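Bifunctional cytochrome P450/NADPH--P450 reductase (Deinococcus aerius, PDB 7F3H) probably hydroxylates organic substrates at a heme iron, with electrons from NADPH delivered by its fused reductase part. Local coordinates at residues 131-136 with 145-150. Residues are numbered along the deposited sequence; the frame is centred on the assembly and turned at random.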
loop_
_atom_site.group_PDB
_atom_site.type_symbol
_atom_site.label_atom_id
_atom_site.label_comp_id
_atom_site.label_asym_id
_atom_site.label_seq_id
_atom_site.Cartn_x
_atom_site.Cartn_y
_atom_site.Cartn_z
ATOM N N VAL A 131 -18.337 10.353 3.605
ATOM C CA VAL A 131 -18.750 11.748 3.713
ATOM C C VAL A 131 -19.948 11.868 4.647
ATOM O O VAL A 131 -19.991 12.754 5.526
ATOM C CB VAL A 131 -19.038 12.314 2.307
ATOM C CG1 VAL A 131 -19.616 13.735 2.370
ATOM C CG2 VAL A 131 -17.773 12.279 1.468
ATOM N N GLY A 132 -20.909 10.939 4.503
ATOM C CA GLY A 132 -22.069 10.926 5.384
ATOM C C GLY A 132 -21.690 10.881 6.850
ATOM O O GLY A 132 -22.173 11.681 7.653
ATOM N N LYS A 133 -20.777 9.969 7.209
ATOM C CA LYS A 133 -20.324 9.900 8.593
ATOM C C LYS A 133 -19.722 11.228 9.031
ATOM O O LYS A 133 -20.071 11.761 10.090
ATOM C CB LYS A 133 -19.310 8.772 8.771
ATOM C CG LYS A 133 -18.963 8.528 10.241
ATOM C CD LYS A 133 -17.933 7.409 10.398
ATOM C CE LYS A 133 -17.436 7.265 11.829
ATOM N NZ LYS A 133 -16.228 6.407 11.880
ATOM N N TRP A 134 -18.865 11.816 8.194
ATOM C CA TRP A 134 -18.218 13.047 8.614
ATOM C C TRP A 134 -19.237 14.170 8.700
ATOM O O TRP A 134 -19.193 14.974 9.641
ATOM C CB TRP A 134 -17.065 13.379 7.673
ATOM C CG TRP A 134 -15.887 12.448 7.804
ATOM C CD1 TRP A 134 -15.852 11.233 8.441
ATOM C CD2 TRP A 134 -14.571 12.642 7.252
ATOM N NE1 TRP A 134 -14.592 10.664 8.321
ATOM C CE2 TRP A 134 -13.795 11.507 7.593
ATOM C CE3 TRP A 134 -13.978 13.660 6.488
ATOM C CZ2 TRP A 134 -12.463 11.372 7.205
ATOM C CZ3 TRP A 134 -12.663 13.523 6.105
ATOM C CH2 TRP A 134 -11.914 12.390 6.464
ATOM N N GLU A 135 -20.252 14.158 7.813
ATOM C CA GLU A 135 -21.327 15.135 7.971
ATOM C C GLU A 135 -21.963 14.978 9.338
ATOM O O GLU A 135 -22.131 15.957 10.078
ATOM C CB GLU A 135 -22.396 14.983 6.893
ATOM C CG GLU A 135 -22.307 15.904 5.711
ATOM C CD GLU A 135 -23.378 15.596 4.643
ATOM O OE1 GLU A 135 -23.711 14.403 4.407
ATOM O OE2 GLU A 135 -23.944 16.566 4.087
ATOM N N ARG A 136 -22.251 13.728 9.711
ATOM C CA ARG A 136 -22.979 13.422 10.933
ATOM C C ARG A 136 -22.213 13.819 12.177
ATOM O O ARG A 136 -22.843 14.039 13.214
ATOM C CB ARG A 136 -23.266 11.916 11.005
ATOM C CG ARG A 136 -24.391 11.445 10.101
ATOM C CD ARG A 136 -24.724 9.957 10.291
ATOM N NE ARG A 136 -24.110 9.082 9.289
ATOM C CZ ARG A 136 -23.259 8.115 9.604
ATOM N NH1 ARG A 136 -22.937 7.937 10.884
ATOM N NH2 ARG A 136 -22.737 7.331 8.663
ATOM N N ALA A 145 -6.851 7.615 10.166
ATOM C CA ALA A 145 -6.422 6.273 9.808
ATOM C C ALA A 145 -7.589 5.298 9.879
ATOM O O ALA A 145 -7.798 4.477 8.971
ATOM C CB ALA A 145 -5.303 5.831 10.751
ATOM N N ASP A 146 -8.389 5.412 10.943
ATOM C CA ASP A 146 -9.482 4.476 11.179
ATOM C C ASP A 146 -10.551 4.565 10.085
ATOM O O ASP A 146 -10.920 3.547 9.474
ATOM C CB ASP A 146 -10.057 4.756 12.569
ATOM C CG ASP A 146 -11.348 4.028 12.824
ATOM O OD1 ASP A 146 -11.318 2.772 12.948
ATOM O OD2 ASP A 146 -12.395 4.734 12.890
ATOM N N ASP A 147 -11.002 5.784 9.767
ATOM C CA ASP A 147 -12.031 5.952 8.756
ATOM C C ASP A 147 -11.516 5.671 7.345
ATOM O O ASP A 147 -12.286 5.213 6.495
ATOM C CB ASP A 147 -12.608 7.347 8.853
ATOM C CG ASP A 147 -13.664 7.452 9.910
ATOM O OD1 ASP A 147 -14.074 6.402 10.454
ATOM O OD2 ASP A 147 -14.084 8.581 10.196
ATOM N N MET A 148 -10.217 5.904 7.078
ATOM C CA MET A 148 -9.651 5.519 5.785
ATOM C C MET A 148 -9.606 3.993 5.630
ATOM O O MET A 148 -9.881 3.469 4.542
ATOM C CB MET A 148 -8.245 6.121 5.622
ATOM C CG MET A 148 -8.203 7.641 5.526
ATOM S SD MET A 148 -9.359 8.357 4.308
ATOM C CE MET A 148 -10.486 9.266 5.328
ATOM N N THR A 149 -9.248 3.267 6.700
ATOM C CA THR A 149 -9.323 1.804 6.680
ATOM C C THR A 149 -10.730 1.302 6.445
ATOM O O THR A 149 -10.928 0.349 5.683
ATOM C CB THR A 149 -8.752 1.223 7.971
ATOM O OG1 THR A 149 -7.331 1.414 7.996
ATOM C CG2 THR A 149 -9.213 -0.211 8.247
ATOM N N ARG A 150 -11.717 1.910 7.100
ATOM C CA ARG A 150 -13.095 1.601 6.742
ATOM C C ARG A 150 -13.340 1.820 5.248
ATOM O O ARG A 150 -13.840 0.918 4.549
ATOM C CB ARG A 150 -14.051 2.454 7.563
ATOM C CG ARG A 150 -14.035 2.151 9.035
ATOM C CD ARG A 150 -15.151 2.903 9.725
ATOM N NE ARG A 150 -15.512 2.224 10.957
ATOM C CZ ARG A 150 -15.064 2.613 12.141
ATOM N NH1 ARG A 150 -14.269 3.670 12.215
ATOM N NH2 ARG A 150 -15.415 1.973 13.246
#
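Both oxygens of the Asp147 carboxylate are engaged by consecutive residues of the facing helix. Lys133 reaches across with its chain extended, CG anti to the backbone N (chi1 -172°), and meets the carboxylate from the opposite direction; its NZ forms a salt bridge with Asp147 OD1 at 2.6 Å, on the syn lone pair. The indole of Trp134 supplies the second bond, NE1 donating to Asp147 OD2 over 2.8 Å. That oxygen is met on its anti side but 32° out of the carboxylate plane, and the N-H...O angle is 151°. The contact joins helices 113-137 and 144-161, successive members of the helical part of the cytochrome P450 fold that run roughly antiparallel here, the axes of the two segments approaching to 11.9 Å. Arg150, one helical turn after Asp147, probably shares OD1, although the placement of its NH1 is less certain. Positive charge from Lys133 and Arg150 would be expected to favour an ionised Asp147. With an alanine in place of Asp147, the indole N-H is likely to lose its acceptor and Lys133 NZ its salt-bridge partner, with less negative charge to offset the neighbouring Arg150 guanidinium. Apolar packing accompanies the polar bonds: Met148, bent at chi2 and chi3, brings CE to 3.4 Å from Trp134 CZ2, while Ile422 of helix 408-425 also touches the indole.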